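Local coordinates for protein Rho guanine nucleotide exchange factor 3 (PDB 2Z0Q) that activates the small GTPases RhoA and RhoB, working as their guanine nucleotide exchange factor, at residues Phe25-Gly30 with Ser79-Val84; Glu32-Asp37 with Leu153-Ser158; His74-Ser79 with Val99-Cys104; Pro103-Tyr108 with Asn189-Ile194. One frame throughout, in Å; residues are numbered along the deposited sequence.

Contact 1: Phe25-Gly30 with Ser79-Val84; sequences FELSQG and SQLRDV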
loop_
_atom_site.group_PDB
_atom_site.type_symbol
_atom_site.label_atom_id
_atom_site.label_comp_id
_atom_site.label_asym_id
_atom_site.label_seq_id
_atom_site.Cartn_x
_atom_site.Cartn_y
_atom_site.Cartn_z
ATOM N N PHE A 25 6.862 -12.416 24.118
ATOM C CA PHE A 25 8.138 -12.577 23.441
ATOM C C PHE A 25 7.977 -12.268 21.946
ATOM O O PHE A 25 8.819 -11.597 21.351
ATOM C CB PHE A 25 8.666 -14.019 23.626
ATOM C CG PHE A 25 10.138 -14.145 23.368
ATOM C CD1 PHE A 25 11.043 -13.723 24.331
ATOM C CD2 PHE A 25 10.607 -14.591 22.151
ATOM C CE1 PHE A 25 12.404 -13.738 24.072
ATOM C CE2 PHE A 25 11.986 -14.610 21.878
ATOM C CZ PHE A 25 12.862 -14.180 22.838
ATOM N N GLU A 26 6.874 -12.749 21.358
ATOM C CA GLU A 26 6.580 -12.544 19.949
ATOM C C GLU A 26 6.467 -11.062 19.618
ATOM O O GLU A 26 6.924 -10.613 18.564
ATOM C CB GLU A 26 5.283 -13.275 19.567
ATOM C CG GLU A 26 5.497 -14.827 19.416
ATOM C CD GLU A 26 4.226 -15.651 19.597
ATOM O OE1 GLU A 26 3.112 -15.101 19.433
ATOM O OE2 GLU A 26 4.337 -16.864 19.908
ATOM N N LEU A 27 5.810 -10.314 20.510
ATOM C CA LEU A 27 5.688 -8.869 20.315
ATOM C C LEU A 27 7.070 -8.245 20.137
ATOM O O LEU A 27 7.314 -7.509 19.196
ATOM C CB LEU A 27 5.028 -8.227 21.534
ATOM C CG LEU A 27 4.979 -6.690 21.459
ATOM C CD1 LEU A 27 4.110 -6.295 20.279
ATOM C CD2 LEU A 27 4.351 -6.118 22.774
ATOM N N SER A 28 7.992 -8.549 21.032
ATOM C CA SER A 28 9.311 -7.928 20.906
ATOM C C SER A 28 10.067 -8.469 19.687
ATOM O O SER A 28 10.810 -7.723 19.015
ATOM C CB SER A 28 10.143 -8.127 22.186
ATOM O OG SER A 28 10.828 -9.351 22.098
ATOM N N GLN A 29 9.880 -9.741 19.353
ATOM C CA GLN A 29 10.594 -10.238 18.177
ATOM C C GLN A 29 10.137 -9.500 16.925
ATOM O O GLN A 29 10.920 -9.320 15.986
ATOM C CB GLN A 29 10.381 -11.743 17.950
ATOM C CG GLN A 29 11.012 -12.632 19.028
ATOM C CD GLN A 29 10.887 -14.121 18.690
ATOM O OE1 GLN A 29 11.909 -14.852 18.532
ATOM N NE2 GLN A 29 9.641 -14.581 18.552
ATOM N N GLY A 30 8.868 -9.082 16.891
ATOM C CA GLY A 30 8.382 -8.391 15.711
ATOM C C GLY A 30 8.991 -7.004 15.575
ATOM O O GLY A 30 9.153 -6.492 14.454
ATOM N N SER A 79 13.732 -1.727 23.414
ATOM C CA SER A 79 14.610 -1.513 24.542
ATOM C C SER A 79 13.848 -1.620 25.857
ATOM O O SER A 79 14.323 -2.239 26.807
ATOM C CB SER A 79 15.281 -0.130 24.421
ATOM O OG SER A 79 16.051 0.140 25.571
ATOM N N GLN A 80 12.661 -1.022 25.913
ATOM C CA GLN A 80 11.852 -1.069 27.121
ATOM C C GLN A 80 11.334 -2.479 27.433
ATOM O O GLN A 80 11.318 -2.901 28.599
ATOM C CB GLN A 80 10.683 -0.080 27.009
ATOM C CG GLN A 80 11.128 1.381 27.197
ATOM C CD GLN A 80 9.978 2.347 27.131
ATOM O OE1 GLN A 80 8.974 2.181 27.824
ATOM N NE2 GLN A 80 10.118 3.383 26.309
ATOM N N LEU A 81 10.903 -3.201 26.408
ATOM C CA LEU A 81 10.415 -4.578 26.617
ATOM C C LEU A 81 11.568 -5.464 27.071
ATOM O O LEU A 81 11.390 -6.369 27.891
ATOM C CB LEU A 81 9.832 -5.126 25.323
ATOM C CG LEU A 81 8.548 -4.433 24.898
ATOM C CD1 LEU A 81 8.266 -4.861 23.484
ATOM C CD2 LEU A 81 7.387 -4.767 25.853
ATOM N N ARG A 82 12.761 -5.175 26.549
ATOM C CA ARG A 82 13.930 -5.972 26.904
ATOM C C ARG A 82 14.301 -5.706 28.347
ATOM O O ARG A 82 14.539 -6.618 29.145
ATOM C CB ARG A 82 15.124 -5.603 26.005
ATOM C CG ARG A 82 16.415 -6.263 26.488
ATOM C CD ARG A 82 17.657 -5.941 25.637
ATOM N NE ARG A 82 18.743 -6.874 25.976
ATOM C CZ ARG A 82 19.795 -7.129 25.206
ATOM N NH1 ARG A 82 19.948 -6.513 24.034
ATOM N NH2 ARG A 82 20.665 -8.058 25.570
ATOM N N ASP A 83 14.303 -4.430 28.691
ATOM C CA ASP A 83 14.678 -3.980 30.024
ATOM C C ASP A 83 13.828 -4.507 31.172
ATOM O O ASP A 83 14.320 -4.698 32.276
ATOM C CB ASP A 83 14.651 -2.452 30.050
ATOM C CG ASP A 83 14.849 -1.905 31.432
ATOM O OD1 ASP A 83 15.968 -2.072 31.951
ATOM O OD2 ASP A 83 13.888 -1.327 31.993
ATOM N N VAL A 84 12.544 -4.729 30.915
ATOM C CA VAL A 84 11.642 -5.206 31.925
ATOM C C VAL A 84 11.688 -6.716 32.161
ATOM O O VAL A 84 11.182 -7.191 33.163
ATOM C CB VAL A 84 10.194 -4.739 31.597
ATOM C CG1 VAL A 84 9.655 -5.467 30.372
ATOM C CG2 VAL A 84 9.324 -4.919 32.795
#
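Leu27 and Ser28 meet Leu81 without any ring or amide between them, so neither face nor edge of an aromatic enters the interface; the ring of Phe25 lies against Arg85 instead. The one flat group that matters is the Phe25 carbonyl on the first helix. Two donors share its oxygen: the Gln29 N of the regular helical bond, and Ser28 OG at 3.1 Å from Phe25 O. The hydroxyl approaches at a C=O...donor angle of 136° and is tilted 19° out of the carbonyl plane. With OG held between the backbone N and the carbonyl carbon of Ser28 (chi1 87°), the hydroxyl is turned back onto its own helix, and the CB methylene is what Leu81 meets.

Between the helices, a single methyl of Leu81 does the touching. Leu81 CD1 lies 4.0 Å from Ser28 CB and 4.1 Å from Ser28 CA, and 4.2 Å from Leu27 CD2. The Leu27 and Leu81 side chains cross at about a right angle and meet through one methyl each. The nearest backbones, at Ser28 and Leu81, are 6.7 Å apart between CA atoms. Leu27 also packs on Leu167 and Ile170 of helix 155-172, and Leu81 on Val94, which places the contact inside the helical bundle of the DH domain.

No hydrogen bond spans the segments and just 113 Å² is buried; the attraction between helices 15-51 and 67-84 here is therefore apolar and undirected, with the serine hydroxyl bonded back to Phe25 O of its own helix.

Contact 2: Glu32-Asp37 with Leu153-Ser158; sequences EDLIED and LDIPRS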
loop_
_atom_site.group_PDB
_atom_site.type_symbol
_atom_site.label_atom_id
_atom_site.label_comp_id
_atom_site.label_asym_id
_atom_site.label_seq_id
_atom_site.Cartn_x
_atom_site.Cartn_y
_atom_site.Cartn_z
ATOM N N GLU A 32 11.997 -6.293 16.668
ATOM C CA GLU A 32 13.346 -6.596 16.214
ATOM C C GLU A 32 13.379 -6.837 14.712
ATOM O O GLU A 32 14.256 -6.295 14.021
ATOM C CB GLU A 32 13.889 -7.804 16.977
ATOM C CG GLU A 32 15.299 -8.212 16.580
ATOM C CD GLU A 32 15.897 -9.169 17.614
ATOM O OE1 GLU A 32 15.130 -9.988 18.170
ATOM O OE2 GLU A 32 17.118 -9.101 17.865
ATOM N N ASP A 33 12.434 -7.632 14.211
ATOM C CA ASP A 33 12.316 -7.939 12.779
ATOM C C ASP A 33 12.075 -6.661 11.947
ATOM O O ASP A 33 12.646 -6.485 10.855
ATOM C CB ASP A 33 11.141 -8.911 12.521
ATOM C CG ASP A 33 11.439 -10.337 12.991
ATOM O OD1 ASP A 33 12.600 -10.627 13.333
ATOM O OD2 ASP A 33 10.500 -11.169 13.026
ATOM N N LEU A 34 11.190 -5.791 12.434
ATOM C CA LEU A 34 10.906 -4.545 11.715
ATOM C C LEU A 34 12.169 -3.639 11.639
ATOM O O LEU A 34 12.505 -3.119 10.570
ATOM C CB LEU A 34 9.764 -3.780 12.409
ATOM C CG LEU A 34 9.462 -2.396 11.817
ATOM C CD1 LEU A 34 8.020 -1.958 12.145
ATOM C CD2 LEU A 34 10.457 -1.390 12.410
ATOM N N ILE A 35 12.851 -3.481 12.767
ATOM C CA ILE A 35 14.070 -2.632 12.838
ATOM C C ILE A 35 15.115 -3.204 11.866
ATOM O O ILE A 35 15.731 -2.476 11.079
ATOM C CB ILE A 35 14.630 -2.627 14.278
ATOM C CG1 ILE A 35 13.646 -1.904 15.232
ATOM C CG2 ILE A 35 16.023 -1.993 14.316
ATOM C CD1 ILE A 35 13.942 -2.104 16.701
ATOM N N GLU A 36 15.295 -4.518 11.909
ATOM C CA GLU A 36 16.246 -5.189 11.029
ATOM C C GLU A 36 15.914 -5.001 9.551
ATOM O O GLU A 36 16.814 -4.774 8.733
ATOM C CB GLU A 36 16.292 -6.690 11.349
ATOM C CG GLU A 36 16.931 -7.517 10.252
ATOM C CD GLU A 36 16.872 -9.016 10.529
ATOM O OE1 GLU A 36 15.758 -9.594 10.524
ATOM O OE2 GLU A 36 17.945 -9.610 10.760
ATOM N N ASP A 37 14.638 -5.096 9.188
ATOM C CA ASP A 37 14.264 -4.930 7.788
ATOM C C ASP A 37 14.380 -3.465 7.324
ATOM O O ASP A 37 14.795 -3.208 6.190
ATOM C CB ASP A 37 12.853 -5.464 7.541
ATOM C CG ASP A 37 12.786 -6.989 7.570
ATOM O OD1 ASP A 37 13.846 -7.646 7.583
ATOM O OD2 ASP A 37 11.668 -7.535 7.572
ATOM N N LEU A 153 8.230 -0.702 1.663
ATOM C CA LEU A 153 7.584 0.525 2.122
ATOM C C LEU A 153 6.286 0.227 2.868
ATOM O O LEU A 153 5.818 1.047 3.655
ATOM C CB LEU A 153 7.275 1.450 0.944
ATOM C CG LEU A 153 8.476 2.116 0.263
ATOM C CD1 LEU A 153 7.967 3.018 -0.857
ATOM C CD2 LEU A 153 9.272 2.916 1.278
ATOM N N ASP A 154 5.703 -0.935 2.600
ATOM C CA ASP A 154 4.473 -1.324 3.262
ATOM C C ASP A 154 4.754 -1.903 4.657
ATOM O O ASP A 154 3.822 -2.047 5.428
ATOM C CB ASP A 154 3.694 -2.387 2.468
ATOM C CG ASP A 154 3.226 -1.913 1.084
ATOM O OD1 ASP A 154 2.838 -0.727 0.907
ATOM O OD2 ASP A 154 3.221 -2.770 0.163
ATOM N N ILE A 155 6.008 -2.239 4.985
ATOM C CA ILE A 155 6.324 -2.822 6.306
ATOM C C ILE A 155 5.802 -2.038 7.530
ATOM O O ILE A 155 5.135 -2.609 8.410
ATOM C CB ILE A 155 7.884 -3.091 6.479
ATOM C CG1 ILE A 155 8.204 -4.523 6.045
ATOM C CG2 ILE A 155 8.325 -2.927 7.930
ATOM C CD1 ILE A 155 9.651 -4.957 6.344
ATOM N N PRO A 156 6.059 -0.724 7.597
ATOM C CA PRO A 156 5.561 0.010 8.773
ATOM C C PRO A 156 4.034 0.023 8.897
ATOM O O PRO A 156 3.484 -0.222 9.984
ATOM C CB PRO A 156 6.144 1.419 8.589
ATOM C CG PRO A 156 7.357 1.170 7.678
ATOM C CD PRO A 156 6.846 0.157 6.714
ATOM N N ARG A 157 3.340 0.320 7.804
ATOM C CA ARG A 157 1.892 0.324 7.900
ATOM C C ARG A 157 1.398 -1.068 8.281
ATOM O O ARG A 157 0.472 -1.188 9.074
ATOM C CB ARG A 157 1.255 0.732 6.579
ATOM C CG ARG A 157 -0.211 1.028 6.722
ATOM C CD ARG A 157 -0.904 1.034 5.364
ATOM N NE ARG A 157 -2.170 1.750 5.464
ATOM C CZ ARG A 157 -2.274 3.081 5.520
ATOM N NH1 ARG A 157 -1.181 3.842 5.474
ATOM N NH2 ARG A 157 -3.472 3.650 5.645
ATOM N N SER A 158 1.995 -2.114 7.716
ATOM C CA SER A 158 1.550 -3.476 8.054
ATOM C C SER A 158 1.730 -3.757 9.527
ATOM O O SER A 158 0.905 -4.441 10.152
ATOM C CB SER A 158 2.309 -4.527 7.233
ATOM O OG SER A 158 1.996 -4.393 5.864
#
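Ile155 faces two residues of helix 15-51 in two different ways. Against Leu34 it runs alongside: the two side chains slide past each other in opposite directions, and the branch methyl CG2 of Ile155 comes to 4.1 Å from Leu34 CG. Against Asp37 it runs crosswise, at about a right angle, and uses its other end. Here Ile155 CD1 is 3.5 Å from Asp37 CB and equally far from Asp37 OD2, so the methyl rests on the methylene and one oxygen of the acid. A first torsion of -92°, displaced from the usual staggered value, goes with this spread of the two methyls over successive helical turns. The nearest CA atoms, those of Leu34 and Ile155, are 7.3 Å apart, and no polar bond joins the segments.

Leu34 also packs on His74 of helix 67-84, while Pro156 turns to Tyr108 and Tyr111 of helix 107-125. The 153-158 segment is anchored on its far side by the salt bridge from Asp154 OD1 to Lys119 NZ. As in other DH domains, the long first helix and the helix corresponding to 155-172 probably form much of the Rho-binding surface, and this contact joins those two elements of the all-helical DH fold.

Contact 3: His74-Ser79 with Val99-Cys104; sequences HEELLS and VGWLPC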
loop_
_atom_site.group_PDB
_atom_site.type_symbol
_atom_site.label_atom_id
_atom_site.label_comp_id
_atom_site.label_asym_id
_atom_site.label_seq_id
_atom_site.Cartn_x
_atom_site.Cartn_y
_atom_site.Cartn_z
ATOM N N HIS A 74 10.599 2.195 17.273
ATOM C CA HIS A 74 10.585 0.757 17.522
ATOM C C HIS A 74 11.782 0.333 18.389
ATOM O O HIS A 74 11.659 -0.511 19.287
ATOM C CB HIS A 74 10.504 0.053 16.154
ATOM C CG HIS A 74 9.223 0.343 15.430
ATOM N ND1 HIS A 74 8.016 -0.212 15.810
ATOM C CD2 HIS A 74 8.945 1.173 14.396
ATOM C CE1 HIS A 74 7.052 0.271 15.048
ATOM N NE2 HIS A 74 7.588 1.116 14.183
ATOM N N GLU A 75 12.936 0.970 18.194
ATOM C CA GLU A 75 14.072 0.647 19.028
ATOM C C GLU A 75 13.730 1.000 20.456
ATOM O O GLU A 75 14.120 0.283 21.380
ATOM C CB GLU A 75 15.336 1.416 18.589
ATOM C CG GLU A 75 15.849 1.006 17.214
ATOM C CD GLU A 75 17.068 1.825 16.771
ATOM O OE1 GLU A 75 16.955 3.065 16.652
ATOM O OE2 GLU A 75 18.134 1.209 16.545
ATOM N N GLU A 76 13.010 2.107 20.648
ATOM C CA GLU A 76 12.633 2.505 21.995
ATOM C C GLU A 76 11.690 1.471 22.595
ATOM O O GLU A 76 11.850 1.102 23.748
ATOM C CB GLU A 76 11.942 3.866 22.005
ATOM C CG GLU A 76 11.532 4.321 23.397
ATOM C CD GLU A 76 12.719 4.551 24.297
ATOM O OE1 GLU A 76 13.766 5.011 23.791
ATOM O OE2 GLU A 76 12.622 4.295 25.511
ATOM N N LEU A 77 10.714 0.997 21.829
ATOM C CA LEU A 77 9.801 0.014 22.415
ATOM C C LEU A 77 10.567 -1.267 22.744
ATOM O O LEU A 77 10.437 -1.833 23.824
ATOM C CB LEU A 77 8.636 -0.287 21.469
ATOM C CG LEU A 77 7.755 -1.432 21.969
ATOM C CD1 LEU A 77 7.196 -1.121 23.345
ATOM C CD2 LEU A 77 6.675 -1.702 20.924
ATOM N N LEU A 78 11.363 -1.742 21.802
ATOM C CA LEU A 78 12.142 -2.954 22.036
ATOM C C LEU A 78 13.027 -2.847 23.280
ATOM O O LEU A 78 13.089 -3.762 24.090
ATOM C CB LEU A 78 12.979 -3.246 20.804
ATOM C CG LEU A 78 13.826 -4.526 20.820
ATOM C CD1 LEU A 78 12.930 -5.730 21.020
ATOM C CD2 LEU A 78 14.575 -4.630 19.494
ATOM N N SER A 79 13.732 -1.727 23.414
ATOM C CA SER A 79 14.610 -1.513 24.542
ATOM C C SER A 79 13.848 -1.620 25.857
ATOM O O SER A 79 14.323 -2.239 26.807
ATOM C CB SER A 79 15.281 -0.130 24.421
ATOM O OG SER A 79 16.051 0.140 25.571
ATOM N N VAL A 99 1.251 1.490 27.035
ATOM C CA VAL A 99 0.491 2.719 27.200
ATOM C C VAL A 99 1.401 3.964 27.156
ATOM O O VAL A 99 1.058 4.967 26.541
ATOM C CB VAL A 99 -0.304 2.680 28.495
ATOM C CG1 VAL A 99 -0.938 4.094 28.763
ATOM C CG2 VAL A 99 -1.448 1.633 28.340
ATOM N N GLY A 100 2.575 3.896 27.781
ATOM C CA GLY A 100 3.464 5.055 27.723
ATOM C C GLY A 100 4.132 5.281 26.380
ATOM O O GLY A 100 4.514 6.408 26.033
ATOM N N TRP A 101 4.310 4.212 25.610
ATOM C CA TRP A 101 4.957 4.315 24.308
ATOM C C TRP A 101 4.031 4.759 23.181
ATOM O O TRP A 101 4.451 5.468 22.288
ATOM C CB TRP A 101 5.598 2.948 23.953
ATOM C CG TRP A 101 6.200 2.854 22.578
ATOM C CD1 TRP A 101 7.447 3.296 22.183
ATOM C CD2 TRP A 101 5.599 2.266 21.415
ATOM N NE1 TRP A 101 7.641 3.017 20.850
ATOM C CE2 TRP A 101 6.527 2.390 20.355
ATOM C CE3 TRP A 101 4.360 1.635 21.168
ATOM C CZ2 TRP A 101 6.261 1.908 19.053
ATOM C CZ3 TRP A 101 4.096 1.147 19.863
ATOM C CH2 TRP A 101 5.043 1.291 18.833
ATOM N N LEU A 102 2.758 4.366 23.248
ATOM C CA LEU A 102 1.801 4.716 22.197
ATOM C C LEU A 102 1.796 6.124 21.578
ATOM O O LEU A 102 1.604 6.261 20.373
ATOM C CB LEU A 102 0.358 4.407 22.667
ATOM C CG LEU A 102 0.089 2.948 22.937
ATOM C CD1 LEU A 102 -1.359 2.725 23.309
ATOM C CD2 LEU A 102 0.486 2.183 21.694
ATOM N N PRO A 103 1.945 7.167 22.388
ATOM C CA PRO A 103 1.937 8.529 21.844
ATOM C C PRO A 103 2.983 8.770 20.718
ATOM O O PRO A 103 2.763 9.600 19.864
ATOM C CB PRO A 103 2.205 9.386 23.079
ATOM C CG PRO A 103 1.545 8.615 24.144
ATOM C CD PRO A 103 1.986 7.213 23.863
ATOM N N CYS A 104 4.078 8.008 20.712
ATOM C CA CYS A 104 5.086 8.217 19.687
ATOM C C CYS A 104 4.609 7.763 18.325
ATOM O O CYS A 104 5.202 8.116 17.308
ATOM C CB CYS A 104 6.405 7.533 20.061
ATOM S SG CYS A 104 6.499 5.834 19.636
#
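Trp101 is the first residue of the 99-104 segment to reach helix 67-84, and it carries nearly the whole contact. Its CG is anti to the backbone N (chi1 175°), which extends the indole across to Leu77, whose side chain it crosses at about a right angle. Leu77 CB sits over one face, 3.6 Å from the centroid of the five-membered ring and 17° off its normal, a clear CH-pi contact. The Leu77 CD2 methyl continues this cover over the benzo ring, 4.0 Å from Trp101 CH2. Glu76 CG approaches the ring edge near Trp101 CD1, while His74 ND1 lies obliquely 4.3 Å from Trp101 CZ2. The indole NE1 donates to Leu73 O. With an alanine in place of Trp101, the Leu73 carbonyl would probably lose its indole donor and a gap open beside Leu77.

Next, Leu102 turns to Ile190 and Ile191 of helix 180-213. Cys104 then folds back beneath the indole: its SG lies 3.2 Å from the ring plane on the face opposite Leu77, and Cys104 N bonds to Trp101 O at 3.0 Å.

The indole thus has an aliphatic side chain on one face and a sulfur on the other, both offset toward the rim, with its one N-H satisfied. His74 is bonded at both nitrogens, to Glu31 and Tyr108. Between the segments themselves the adhesion is apolar and CH-pi, while the polar bonds run to neighbouring residues and probably fix the rotation of both rings.

Contact 4: Pro103-Tyr108 with Asn189-Ile194; sequences PCLSSY and NIIQGI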
loop_
_atom_site.group_PDB
_atom_site.type_symbol
_atom_site.label_atom_id
_atom_site.label_comp_id
_atom_site.label_asym_id
_atom_site.label_seq_id
_atom_site.Cartn_x
_atom_site.Cartn_y
_atom_site.Cartn_z
ATOM N N PRO A 103 1.945 7.167 22.388
ATOM C CA PRO A 103 1.937 8.529 21.844
ATOM C C PRO A 103 2.983 8.770 20.718
ATOM O O PRO A 103 2.763 9.600 19.864
ATOM C CB PRO A 103 2.205 9.386 23.079
ATOM C CG PRO A 103 1.545 8.615 24.144
ATOM C CD PRO A 103 1.986 7.213 23.863
ATOM N N CYS A 104 4.078 8.008 20.712
ATOM C CA CYS A 104 5.086 8.217 19.687
ATOM C C CYS A 104 4.609 7.763 18.325
ATOM O O CYS A 104 5.202 8.116 17.308
ATOM C CB CYS A 104 6.405 7.533 20.061
ATOM S SG CYS A 104 6.499 5.834 19.636
ATOM N N LEU A 105 3.512 7.002 18.292
ATOM C CA LEU A 105 2.958 6.553 17.015
ATOM C C LEU A 105 2.377 7.723 16.221
ATOM O O LEU A 105 1.949 7.564 15.091
ATOM C CB LEU A 105 1.880 5.483 17.228
ATOM C CG LEU A 105 2.399 4.089 17.628
ATOM C CD1 LEU A 105 1.262 3.134 17.707
ATOM C CD2 LEU A 105 3.432 3.601 16.634
ATOM N N SER A 106 2.352 8.916 16.820
ATOM C CA SER A 106 1.847 10.059 16.083
ATOM C C SER A 106 2.698 10.243 14.793
ATOM O O SER A 106 2.206 10.745 13.804
ATOM C CB SER A 106 1.907 11.334 16.944
ATOM O OG SER A 106 3.229 11.660 17.295
ATOM N N SER A 107 3.963 9.840 14.821
ATOM C CA SER A 107 4.813 9.959 13.621
ATOM C C SER A 107 4.313 9.100 12.457
ATOM O O SER A 107 4.659 9.361 11.293
ATOM C CB SER A 107 6.249 9.581 13.948
ATOM O OG SER A 107 6.749 10.395 14.983
ATOM N N TYR A 108 3.494 8.079 12.730
ATOM C CA TYR A 108 2.980 7.272 11.612
ATOM C C TYR A 108 2.006 8.091 10.749
ATOM O O TYR A 108 1.787 7.783 9.584
ATOM C CB TYR A 108 2.291 5.998 12.111
ATOM C CG TYR A 108 3.239 4.834 12.237
ATOM C CD1 TYR A 108 4.279 4.840 13.159
ATOM C CD2 TYR A 108 3.141 3.753 11.359
ATOM C CE1 TYR A 108 5.231 3.771 13.207
ATOM C CE2 TYR A 108 4.069 2.701 11.385
ATOM C CZ TYR A 108 5.103 2.717 12.301
ATOM O OH TYR A 108 5.996 1.677 12.274
ATOM N N ASN A 189 -7.459 -0.357 22.266
ATOM C CA ASN A 189 -8.473 0.652 21.841
ATOM C C ASN A 189 -7.846 1.878 21.228
ATOM O O ASN A 189 -8.318 2.413 20.200
ATOM C CB ASN A 189 -9.312 1.139 23.018
ATOM C CG ASN A 189 -10.563 1.885 22.569
ATOM O OD1 ASN A 189 -11.537 1.255 22.163
ATOM N ND2 ASN A 189 -10.537 3.234 22.608
ATOM N N ILE A 190 -6.791 2.359 21.853
ATOM C CA ILE A 190 -6.136 3.561 21.345
ATOM C C ILE A 190 -5.540 3.328 19.935
ATOM O O ILE A 190 -5.691 4.161 19.048
ATOM C CB ILE A 190 -5.030 4.001 22.293
ATOM C CG1 ILE A 190 -5.647 4.389 23.636
ATOM C CG2 ILE A 190 -4.216 5.164 21.669
ATOM C CD1 ILE A 190 -6.657 5.530 23.604
ATOM N N ILE A 191 -4.883 2.188 19.742
ATOM C CA ILE A 191 -4.295 1.894 18.441
ATOM C C ILE A 191 -5.414 1.671 17.414
ATOM O O ILE A 191 -5.268 2.068 16.263
ATOM C CB ILE A 191 -3.323 0.675 18.531
ATOM C CG1 ILE A 191 -2.091 1.096 19.333
ATOM C CG2 ILE A 191 -2.802 0.270 17.133
ATOM C CD1 ILE A 191 -1.230 -0.107 19.752
ATOM N N GLN A 192 -6.524 1.062 17.818
ATOM C CA GLN A 192 -7.598 0.913 16.842
ATOM C C GLN A 192 -8.034 2.286 16.326
ATOM O O GLN A 192 -8.322 2.447 15.120
ATOM C CB GLN A 192 -8.782 0.182 17.441
ATOM C CG GLN A 192 -8.457 -1.297 17.686
ATOM C CD GLN A 192 -9.572 -2.008 18.398
ATOM O OE1 GLN A 192 -9.966 -1.600 19.490
ATOM N NE2 GLN A 192 -10.101 -3.065 17.779
ATOM N N GLY A 193 -8.083 3.260 17.235
ATOM C CA GLY A 193 -8.446 4.614 16.855
ATOM C C GLY A 193 -7.425 5.280 15.929
ATOM O O GLY A 193 -7.779 6.005 14.999
ATOM N N ILE A 194 -6.153 5.028 16.182
ATOM C CA ILE A 194 -5.068 5.599 15.408
ATOM C C ILE A 194 -5.121 5.022 13.988
ATOM O O ILE A 194 -5.028 5.756 13.002
ATOM C CB ILE A 194 -3.680 5.262 16.062
ATOM C CG1 ILE A 194 -3.499 6.097 17.342
ATOM C CG2 ILE A 194 -2.520 5.618 15.109
ATOM C CD1 ILE A 194 -2.365 5.629 18.251
#
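Leu105, which packs on Ile191 and Ile194, offers its carbonyl to the shortest backbone bond of its segment, from Tyr108 N to Leu105 O at 2.9 Å. The bond ties the 3-10 turn at 103-105 to the helix that follows it. Both segments belong to the elongated helical bundle of the DH domain, where this turn between helices 95-101 and 107-125 is set against the long helix 180-213.

The contact itself is aliphatic. With CG anti to its carbonyl carbon (chi1 -74°), the Leu105 side chain points its CD1 methyl at the helix, 4.2 Å from Ile191 CG1. The other methyl, Leu105 CD2, lies against the Trp101 indole, so the branched end sits between the indole and the isoleucines. Ile191 is shared in turn, packing on Tyr163 and Leu167 of helix 155-172 as well as on Leu102.

Separation of the backbones is generous, 8.2 Å between the CA atoms of Leu105 and Ile194, and side-chain length bridges it. No hydrogen bond crosses, and 124 Å² is buried in all. One turn beyond Ile191, the terminal methyl of Ile194 closes the interface, its CD1 lying 4.4 Å from Leu105 CB.

How the contacts relate
All four contacts lie in the DH domain of this DH-PH fragment. Contacts 1 and 2 both use helix 15-51, with centres 15 Å apart, and contact 3 bears on each: Ser28 O is 3.5 Å from Leu78 CD1, and Leu34 CD2 is 3.6 Å from His74 CD2. Contacts 3 and 4 share Pro103 and Cys104, their centres about 11 Å apart; a probable hydrogen bond joins His74 NE2 to Tyr108 OH at 2.5 Å. Tyr108 also touches contact 2, its CE2 lying 3.3 Å from Pro156 O. Contacts 1 and 4 stay about 8 Å apart at their nearest atoms. Contact 2 joins two helices that probably contribute to the GTPase-binding surface.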